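Local coordinates for HmuY protein (Prevotella intermedia, PDB 6R2H), which probably binds heme as a hemophore-like lipoprotein of the HmuY family, helping the bacterium to acquire heme, at residues Y20-T25 with K68-F73; D107-I112 with K129-G134; T91-I96 with G153-V158. All coordinates share one frame; numbering follows the deposited sequence.

Interaction 1 of 3, residues Y20-T25 with K68-F73; sequences YIDLET and KWDIAF. With GOL (glycerol), chain C.
Ile-21 and Ile-71 form an antiparallel hydrogen-bonded pair, and Tyr-20 and Ala-72 the non-hydrogen-bonded pair beside it. Ile-21 N donates to Ile-71 O at 2.8 Å. The return side is split. Ile-21 O accepts Asp-70 N at 2.8 Å and, weakly, Ile-71 N at 3.4 Å. Asp-70 and Ile-71 thus both face Ile-21, which makes a classic beta bulge at the start of strand 71-74.

Tyr-20 and Trp-69 lie side by side on one side of the sheet. The edge of the tyrosine meets a face of the indole in a T-shaped stack, with planes 77° apart. Tyr-20 CD2 comes within 3.5 Å of Trp-69 CD2, and also touches Ala-72 CB. On the other side, Ile-21 CD1 reaches the edge of the Phe-73 ring, 3.9 Å from CD2.

Asp-70 lies at the bulge with CG anti to its own carbonyl carbon (chi1 -60°), a turn that brings the carboxylate toward segment 20-25. Its OD2 takes Leu-23 N on the anti lone pair at 2.6 Å. Asp-22 OD1 accepts Glu-24 N, closing an Asx turn. The two acidic oxygens, Asp-22 OD1 and Asp-70 OD2, sit 3.5 Å apart, which may raise the proton affinity of one of them. A glycerol, probably from the crystallisation liquor, lies against both carboxylates. Its O1 gives a hydrogen bond to Asp-70 OD1 at 2.8 Å, and Asn-164 also holds it.

The pair is the centre of a four-stranded antiparallel sheet. Strand 28-32 flanks 17-21, and strand 77-80 flanks 71-74. Phe-185 of strand 181-190, in the larger sheet, packs on Ile-21 and Leu-23.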
loop_
_atom_site.group_PDB
_atom_site.type_symbol
_atom_site.label_atom_id
_atom_site.label_comp_id
_atom_site.label_asym_id
_atom_site.label_seq_id
_atom_site.Cartn_x
_atom_site.Cartn_y
_atom_site.Cartn_z
ATOM N N TYR A 20 4.540 -7.033 -3.719
ATOM C CA TYR A 20 5.051 -6.166 -4.770
ATOM C C TYR A 20 4.425 -6.587 -6.098
ATOM O O TYR A 20 4.606 -7.726 -6.530
ATOM C CB TYR A 20 6.581 -6.222 -4.818
ATOM C CG TYR A 20 7.269 -5.654 -3.601
ATOM C CD1 TYR A 20 7.501 -6.441 -2.481
ATOM C CD2 TYR A 20 7.691 -4.331 -3.562
ATOM C CE1 TYR A 20 8.136 -5.928 -1.358
ATOM C CE2 TYR A 20 8.332 -3.803 -2.448
ATOM C CZ TYR A 20 8.555 -4.607 -1.340
ATOM O OH TYR A 20 9.173 -4.111 -0.229
ATOM N N ILE A 21 3.685 -5.664 -6.733
ATOM C CA ILE A 21 2.924 -6.023 -7.923
ATOM C C ILE A 21 3.528 -5.398 -9.172
ATOM O O ILE A 21 3.697 -4.187 -9.241
ATOM C CB ILE A 21 1.442 -5.658 -7.778
ATOM C CG1 ILE A 21 0.887 -6.235 -6.475
ATOM C CG2 ILE A 21 0.661 -6.141 -8.995
ATOM C CD1 ILE A 21 -0.409 -5.634 -6.019
ATOM N N ASP A 22 3.822 -6.251 -10.155
ATOM C CA ASP A 22 4.160 -5.814 -11.501
ATOM C C ASP A 22 2.861 -5.663 -12.283
ATOM O O ASP A 22 2.223 -6.657 -12.620
ATOM C CB ASP A 22 5.067 -6.829 -12.197
ATOM C CG ASP A 22 5.476 -6.422 -13.597
ATOM O OD1 ASP A 22 4.884 -5.469 -14.146
ATOM O OD2 ASP A 22 6.425 -7.047 -14.117
ATOM N N LEU A 23 2.471 -4.422 -12.579
ATOM C CA LEU A 23 1.146 -4.198 -13.140
ATOM C C LEU A 23 1.083 -4.713 -14.578
ATOM O O LEU A 23 0.027 -5.144 -15.038
ATOM C CB LEU A 23 0.761 -2.721 -13.013
ATOM C CG LEU A 23 0.242 -2.303 -11.630
ATOM C CD1 LEU A 23 -0.088 -0.827 -11.594
ATOM C CD2 LEU A 23 -0.974 -3.118 -11.179
ATOM N N GLU A 24 2.241 -4.706 -15.256
ATOM C CA GLU A 24 2.346 -5.103 -16.651
ATOM C C GLU A 24 2.032 -6.592 -16.812
ATOM O O GLU A 24 1.323 -6.968 -17.733
ATOM C CB GLU A 24 3.728 -4.730 -17.191
ATOM C CG GLU A 24 3.885 -4.915 -18.690
ATOM C CD GLU A 24 5.236 -4.446 -19.211
ATOM O OE1 GLU A 24 6.192 -4.373 -18.406
ATOM O OE2 GLU A 24 5.332 -4.140 -20.416
ATOM N N THR A 25 2.531 -7.428 -15.895
ATOM C CA THR A 25 2.454 -8.874 -16.014
ATOM C C THR A 25 1.369 -9.445 -15.102
ATOM O O THR A 25 0.946 -10.589 -15.286
ATOM C CB THR A 25 3.803 -9.523 -15.682
ATOM O OG1 THR A 25 4.079 -9.389 -14.285
ATOM C CG2 THR A 25 4.937 -8.965 -16.515
ATOM N N LYS A 68 11.003 -6.350 -10.522
ATOM C CA LYS A 68 9.994 -5.693 -11.330
ATOM C C LYS A 68 8.722 -5.524 -10.503
ATOM O O LYS A 68 8.029 -6.501 -10.213
ATOM C CB LYS A 68 9.780 -6.462 -12.642
ATOM C CG LYS A 68 10.842 -6.171 -13.697
ATOM C CD LYS A 68 10.819 -7.099 -14.889
ATOM C CE LYS A 68 12.145 -7.125 -15.625
ATOM N NZ LYS A 68 12.305 -8.356 -16.437
ATOM N N TRP A 69 8.420 -4.268 -10.152
ATOM C CA TRP A 69 7.180 -3.948 -9.470
ATOM C C TRP A 69 6.829 -2.491 -9.736
ATOM O O TRP A 69 7.707 -1.693 -10.035
ATOM C CB TRP A 69 7.278 -4.256 -7.963
ATOM C CG TRP A 69 8.265 -3.399 -7.220
ATOM C CD1 TRP A 69 9.625 -3.539 -7.176
ATOM C CD2 TRP A 69 7.964 -2.241 -6.417
ATOM N NE1 TRP A 69 10.188 -2.564 -6.395
ATOM C CE2 TRP A 69 9.192 -1.754 -5.914
ATOM C CE3 TRP A 69 6.781 -1.576 -6.068
ATOM C CZ2 TRP A 69 9.260 -0.631 -5.088
ATOM C CZ3 TRP A 69 6.848 -0.474 -5.241
ATOM C CH2 TRP A 69 8.076 -0.005 -4.762
ATOM N N ASP A 70 5.538 -2.160 -9.583
ATOM C CA ASP A 70 5.024 -0.821 -9.818
ATOM C C ASP A 70 4.444 -0.255 -8.526
ATOM O O ASP A 70 4.736 0.893 -8.177
ATOM C CB ASP A 70 4.011 -0.834 -10.962
ATOM C CG ASP A 70 4.625 -1.338 -12.248
ATOM O OD1 ASP A 70 5.624 -0.721 -12.686
ATOM O OD2 ASP A 70 4.120 -2.370 -12.771
ATOM N N ILE A 71 3.612 -1.071 -7.853
ATOM C CA ILE A 71 2.979 -0.699 -6.595
ATOM C C ILE A 71 3.128 -1.850 -5.599
ATOM O O ILE A 71 3.325 -3.007 -5.990
ATOM C CB ILE A 71 1.501 -0.276 -6.765
ATOM C CG1 ILE A 71 0.608 -1.441 -7.207
ATOM C CG2 ILE A 71 1.386 0.923 -7.682
ATOM C CD1 ILE A 71 -0.871 -1.123 -7.317
ATOM N N ALA A 72 2.996 -1.504 -4.310
ATOM C CA ALA A 72 3.221 -2.438 -3.219
ATOM C C ALA A 72 2.261 -2.142 -2.071
ATOM O O ALA A 72 1.868 -0.995 -1.861
ATOM C CB ALA A 72 4.672 -2.410 -2.790
ATOM N N PHE A 73 1.900 -3.204 -1.344
ATOM C CA PHE A 73 0.952 -3.123 -0.248
ATOM C C PHE A 73 1.511 -3.809 0.994
ATOM O O PHE A 73 2.117 -4.876 0.914
ATOM C CB PHE A 73 -0.422 -3.666 -0.653
ATOM C CG PHE A 73 -1.097 -2.868 -1.741
ATOM C CD1 PHE A 73 -1.874 -1.761 -1.424
ATOM C CD2 PHE A 73 -0.931 -3.201 -3.080
ATOM C CE1 PHE A 73 -2.497 -1.017 -2.419
ATOM C CE2 PHE A 73 -1.556 -2.458 -4.074
ATOM C CZ PHE A 73 -2.325 -1.361 -3.744
HETATM C C1 GOL C . 7.023 -1.620 -15.340
HETATM O O1 GOL C . 5.746 -0.992 -15.435
HETATM C C2 GOL C . 6.911 -3.113 -15.097
HETATM O O2 GOL C . 6.985 -3.423 -13.702
HETATM C C3 GOL C . 7.914 -3.932 -15.886
HETATM O O3 GOL C . 9.259 -3.515 -15.659
#

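Interaction 2 of 3, residues D107-I112 with K129-G134; sequences DAPADI and KTMLNG
The flat carboxylate of Asp-107 and the flat amide of Asn-133 cross at about a right angle, their planes 71° apart. Asn-133 ND2 points in its own amide plane at Asp-107 OD1, 2.9 Å away and nearly in line with the C-O bond. Asn-133 ND2 also bonds Val-105 O, and Asp-107 OD2 takes Thr-80 N. This junction closes one end of an antiparallel pair, strands 105-115 and 124-132, inside the large sheet of the HmuY fold.

Ala-108 pairs with Leu-132 and Ala-110 with Thr-130, each through two backbone bonds. Ala-110 CB, Ile-112 and Leu-132 pack together on one side of the sheet, with Ile-112 CG2 3.8 Å from Leu-132 CD1. Trp-18 of strand 17-21 touches both of these larger residues.

On the other side, Asp-111 OD1 lies against the aliphatic start of Lys-129, while Asp-111 OD2 forms a salt bridge with Arg-40. Met-131 folds back over the partner strand, bent at chi2 (-73°) and chi3 (-86°). Its sulfur runs beside the Pro-109 ring, with SD 3.9 Å from CD, and its CE stops 3.6 Å from Asp-107 O.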
loop_
_atom_site.group_PDB
_atom_site.type_symbol
_atom_site.label_atom_id
_atom_site.label_comp_id
_atom_site.label_asym_id
_atom_site.label_seq_id
_atom_site.Cartn_x
_atom_site.Cartn_y
_atom_site.Cartn_z
ATOM N N ASP A 107 5.378 9.598 -3.354
ATOM C CA ASP A 107 5.597 8.915 -2.083
ATOM C C ASP A 107 6.385 9.828 -1.146
ATOM O O ASP A 107 7.228 10.598 -1.594
ATOM C CB ASP A 107 6.310 7.570 -2.263
ATOM C CG ASP A 107 5.507 6.520 -3.015
ATOM O OD1 ASP A 107 4.554 6.908 -3.723
ATOM O OD2 ASP A 107 5.872 5.323 -2.917
ATOM N N ALA A 108 6.101 9.728 0.155
ATOM C CA ALA A 108 6.747 10.554 1.164
ATOM C C ALA A 108 7.110 9.690 2.371
ATOM O O ALA A 108 6.523 8.624 2.547
ATOM C CB ALA A 108 5.829 11.686 1.548
ATOM N N PRO A 109 8.116 10.086 3.189
ATOM C CA PRO A 109 8.510 9.311 4.370
ATOM C C PRO A 109 7.336 9.063 5.308
ATOM O O PRO A 109 6.511 9.946 5.515
ATOM C CB PRO A 109 9.567 10.192 5.044
ATOM C CG PRO A 109 10.157 10.989 3.892
ATOM C CD PRO A 109 8.974 11.269 2.986
ATOM N N ALA A 110 7.251 7.833 5.822
ATOM C CA ALA A 110 6.181 7.404 6.709
ATOM C C ALA A 110 6.657 6.194 7.508
ATOM O O ALA A 110 7.504 5.433 7.045
ATOM C CB ALA A 110 4.916 7.096 5.930
ATOM N N ASP A 111 6.109 6.041 8.716
ATOM C CA ASP A 111 6.370 4.866 9.531
ATOM C C ASP A 111 5.231 3.876 9.325
ATOM O O ASP A 111 4.078 4.285 9.204
ATOM C CB ASP A 111 6.457 5.227 11.014
ATOM C CG ASP A 111 7.577 6.193 11.361
ATOM O OD1 ASP A 111 8.538 6.264 10.582
ATOM O OD2 ASP A 111 7.486 6.856 12.421
ATOM N N ILE A 112 5.573 2.584 9.272
ATOM C CA ILE A 112 4.584 1.520 9.215
ATOM C C ILE A 112 4.723 0.665 10.474
ATOM O O ILE A 112 5.765 0.673 11.134
ATOM C CB ILE A 112 4.714 0.669 7.928
ATOM C CG1 ILE A 112 6.087 -0.005 7.820
ATOM C CG2 ILE A 112 4.349 1.463 6.670
ATOM C CD1 ILE A 112 6.096 -1.246 6.938
ATOM N N LYS A 129 10.630 3.060 9.576
ATOM C CA LYS A 129 10.562 4.258 8.747
ATOM C C LYS A 129 10.792 3.868 7.288
ATOM O O LYS A 129 11.856 3.361 6.939
ATOM C CB LYS A 129 11.544 5.347 9.203
ATOM C CG LYS A 129 11.280 6.705 8.572
ATOM C CD LYS A 129 12.215 7.794 9.008
ATOM C CE LYS A 129 12.194 8.952 8.035
ATOM N NZ LYS A 129 13.477 9.699 8.034
ATOM N N THR A 130 9.772 4.099 6.453
ATOM C CA THR A 130 9.819 3.740 5.044
ATOM C C THR A 130 9.237 4.875 4.193
ATOM O O THR A 130 9.285 6.034 4.601
ATOM C CB THR A 130 9.135 2.389 4.818
ATOM O OG1 THR A 130 9.374 2.053 3.446
ATOM C CG2 THR A 130 7.657 2.425 5.156
ATOM N N MET A 131 8.712 4.534 3.006
ATOM C CA MET A 131 8.065 5.484 2.113
ATOM C C MET A 131 6.662 4.973 1.806
ATOM O O MET A 131 6.498 3.802 1.483
ATOM C CB MET A 131 8.834 5.589 0.793
ATOM C CG MET A 131 10.203 6.235 0.920
ATOM S SD MET A 131 10.099 8.013 1.197
ATOM C CE MET A 131 9.978 8.645 -0.473
ATOM N N LEU A 132 5.651 5.843 1.916
ATOM C CA LEU A 132 4.301 5.460 1.522
ATOM C C LEU A 132 3.748 6.527 0.595
ATOM O O LEU A 132 4.207 7.664 0.632
ATOM C CB LEU A 132 3.394 5.359 2.752
ATOM C CG LEU A 132 3.617 4.194 3.711
ATOM C CD1 LEU A 132 2.458 4.120 4.694
ATOM C CD2 LEU A 132 3.770 2.863 2.986
ATOM N N ASN A 133 2.741 6.147 -0.201
ATOM C CA ASN A 133 2.015 7.098 -1.026
ATOM C C ASN A 133 0.679 7.409 -0.361
ATOM O O ASN A 133 -0.187 6.534 -0.268
ATOM C CB ASN A 133 1.743 6.579 -2.438
ATOM C CG ASN A 133 1.172 7.663 -3.324
ATOM O OD1 ASN A 133 -0.013 7.995 -3.238
ATOM N ND2 ASN A 133 2.018 8.224 -4.175
ATOM N N GLY A 134 0.529 8.669 0.067
ATOM C CA GLY A 134 -0.605 9.094 0.868
ATOM C C GLY A 134 -1.923 9.012 0.101
ATOM O O GLY A 134 -2.954 8.648 0.669
#

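Interaction 3 of 3, residues T91-I96 with G153-V158; sequences TDLNKI and GNVFAV
Val-155 points its CB at the loop 91-96, and its two methyls share the work. CG1 lies anti to the backbone N (chi1 176°), which turns it to Leu-93 CD1 at 4.2 Å and to Ile-96 CG2 at 4.4 Å. CG2 meets the loop backbone, 4.1 Å from Leu-93 CA. The contact packs a loop on the start of strand 155-160 of the large antiparallel sheet. The loop belongs to the connection from strand 83-87 to strand 105-115.

No hydrogen bond joins the two segments directly. The packing is apolar and fairly loose. The side chains of Leu-93 and Val-155 cross at about a right angle. Leu-167 of strand 165-174 touches Leu-93, Ile-96 and Val-155 and joins the apolar cluster.

An Asx turn shapes the loop: Asp-92 OD1 accepts Asn-94 N at 2.8 Å, on the anti side and 31° out of the carboxylate plane. Lys-95 N bonds back to Asp-92 O. Lys-169 NZ bridges the two segments by bonding both Thr-91 O and Gly-153 O. Beside that bridge, Thr-91 CG2 rests 3.7 Å from Gly-153 O.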
loop_
_atom_site.group_PDB
_atom_site.type_symbol
_atom_site.label_atom_id
_atom_site.label_comp_id
_atom_site.label_asym_id
_atom_site.label_seq_id
_atom_site.Cartn_x
_atom_site.Cartn_y
_atom_site.Cartn_z
ATOM N N THR A 91 -15.657 6.777 -11.155
ATOM C CA THR A 91 -15.879 5.551 -10.405
ATOM C C THR A 91 -16.099 4.371 -11.352
ATOM O O THR A 91 -16.143 3.224 -10.903
ATOM C CB THR A 91 -17.004 5.690 -9.367
ATOM O OG1 THR A 91 -18.118 6.351 -9.963
ATOM C CG2 THR A 91 -16.616 6.443 -8.113
ATOM N N ASP A 92 -16.207 4.655 -12.655
ATOM C CA ASP A 92 -16.405 3.610 -13.642
ATOM C C ASP A 92 -15.116 3.457 -14.446
ATOM O O ASP A 92 -14.733 4.355 -15.194
ATOM C CB ASP A 92 -17.630 3.928 -14.507
ATOM C CG ASP A 92 -18.044 2.851 -15.497
ATOM O OD1 ASP A 92 -17.208 1.982 -15.838
ATOM O OD2 ASP A 92 -19.209 2.906 -15.941
ATOM N N LEU A 93 -14.457 2.304 -14.300
ATOM C CA LEU A 93 -13.184 2.086 -14.970
ATOM C C LEU A 93 -13.381 1.967 -16.486
ATOM O O LEU A 93 -12.434 2.148 -17.253
ATOM C CB LEU A 93 -12.526 0.833 -14.384
ATOM C CG LEU A 93 -11.147 0.475 -14.939
ATOM C CD1 LEU A 93 -10.150 1.605 -14.740
ATOM C CD2 LEU A 93 -10.628 -0.792 -14.277
ATOM N N ASN A 94 -14.614 1.691 -16.922
ATOM C CA ASN A 94 -14.862 1.548 -18.346
ATOM C C ASN A 94 -15.054 2.912 -18.993
ATOM O O ASN A 94 -15.070 3.014 -20.216
ATOM C CB ASN A 94 -16.072 0.672 -18.646
ATOM C CG ASN A 94 -15.803 -0.775 -18.328
ATOM O OD1 ASN A 94 -16.540 -1.371 -17.552
ATOM N ND2 ASN A 94 -14.746 -1.322 -18.907
ATOM N N LYS A 95 -15.211 3.949 -18.168
ATOM C CA LYS A 95 -15.490 5.266 -18.707
ATOM C C LYS A 95 -14.212 6.105 -18.734
ATOM O O LYS A 95 -14.297 7.329 -18.833
ATOM C CB LYS A 95 -16.625 5.938 -17.932
ATOM C CG LYS A 95 -18.035 5.654 -18.438
ATOM C CD LYS A 95 -19.131 6.481 -17.760
ATOM C CE LYS A 95 -19.131 7.953 -18.139
ATOM N NZ LYS A 95 -20.286 8.695 -17.569
ATOM N N ILE A 96 -13.037 5.456 -18.650
ATOM C CA ILE A 96 -11.782 6.203 -18.645
ATOM C C ILE A 96 -10.640 5.355 -19.201
ATOM O O ILE A 96 -10.493 4.191 -18.824
ATOM C CB ILE A 96 -11.480 6.759 -17.236
ATOM C CG1 ILE A 96 -10.219 7.626 -17.243
ATOM C CG2 ILE A 96 -11.425 5.643 -16.194
ATOM C CD1 ILE A 96 -10.133 8.595 -16.088
ATOM N N GLY A 153 -14.541 3.724 -4.136
ATOM C CA GLY A 153 -14.855 3.276 -5.479
ATOM C C GLY A 153 -14.095 4.029 -6.565
ATOM O O GLY A 153 -14.213 3.682 -7.735
ATOM N N ASN A 154 -13.320 5.047 -6.174
ATOM C CA ASN A 154 -12.748 5.976 -7.132
ATOM C C ASN A 154 -11.638 5.299 -7.913
ATOM O O ASN A 154 -10.888 4.504 -7.353
ATOM C CB ASN A 154 -12.113 7.180 -6.441
ATOM C CG ASN A 154 -13.067 7.885 -5.502
ATOM O OD1 ASN A 154 -13.749 7.270 -4.678
ATOM N ND2 ASN A 154 -13.154 9.195 -5.651
ATOM N N VAL A 155 -11.532 5.649 -9.198
ATOM C CA VAL A 155 -10.404 5.208 -9.999
ATOM C C VAL A 155 -9.195 6.046 -9.597
ATOM O O VAL A 155 -9.288 7.267 -9.546
ATOM C CB VAL A 155 -10.689 5.293 -11.515
ATOM C CG1 VAL A 155 -9.462 4.915 -12.329
ATOM C CG2 VAL A 155 -11.876 4.428 -11.925
ATOM N N PHE A 156 -8.083 5.372 -9.290
ATOM C CA PHE A 156 -6.822 6.033 -9.015
ATOM C C PHE A 156 -5.995 6.061 -10.298
ATOM O O PHE A 156 -5.859 5.041 -10.968
ATOM C CB PHE A 156 -6.059 5.296 -7.906
ATOM C CG PHE A 156 -6.681 5.421 -6.544
ATOM C CD1 PHE A 156 -7.764 4.637 -6.181
ATOM C CD2 PHE A 156 -6.189 6.343 -5.631
ATOM C CE1 PHE A 156 -8.340 4.770 -4.926
ATOM C CE2 PHE A 156 -6.769 6.483 -4.381
ATOM C CZ PHE A 156 -7.840 5.692 -4.031
ATOM N N ALA A 157 -5.426 7.230 -10.614
ATOM C CA ALA A 157 -4.509 7.397 -11.730
ATOM C C ALA A 157 -3.077 7.399 -11.206
ATOM O O ALA A 157 -2.800 8.055 -10.208
ATOM C CB ALA A 157 -4.822 8.690 -12.441
ATOM N N VAL A 158 -2.186 6.651 -11.882
ATOM C CA VAL A 158 -0.784 6.499 -11.495
ATOM C C VAL A 158 0.122 6.722 -12.713
ATOM O O VAL A 158 -0.016 6.013 -13.713
ATOM C CB VAL A 158 -0.496 5.121 -10.858
ATOM C CG1 VAL A 158 0.743 5.155 -9.982
ATOM C CG2 VAL A 158 -1.672 4.603 -10.054
#

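In the fold
The three contacts involve two sheets. Interaction 1 lies in the smaller four-stranded sheet. Interaction 2 lies in the large antiparallel one, and interaction 3 packs a loop on it. Along the chain, interaction 1 closes before the others open, and interaction 2 is nested inside the loop closed by interaction 3. Centres of interactions 1 and 2 are about 17 Å apart, those of 1 and 3 about 18 Å, and those of 2 and 3 about 24 Å. None touches another; the nearest atoms of 1 and 3 are about 5 Å apart. Strand 77-80 links interactions 1 and 2, since Arg-79 touches Tyr-20, Trp-69, Asp-107 and Met-131. No heme is bound in this apo structure.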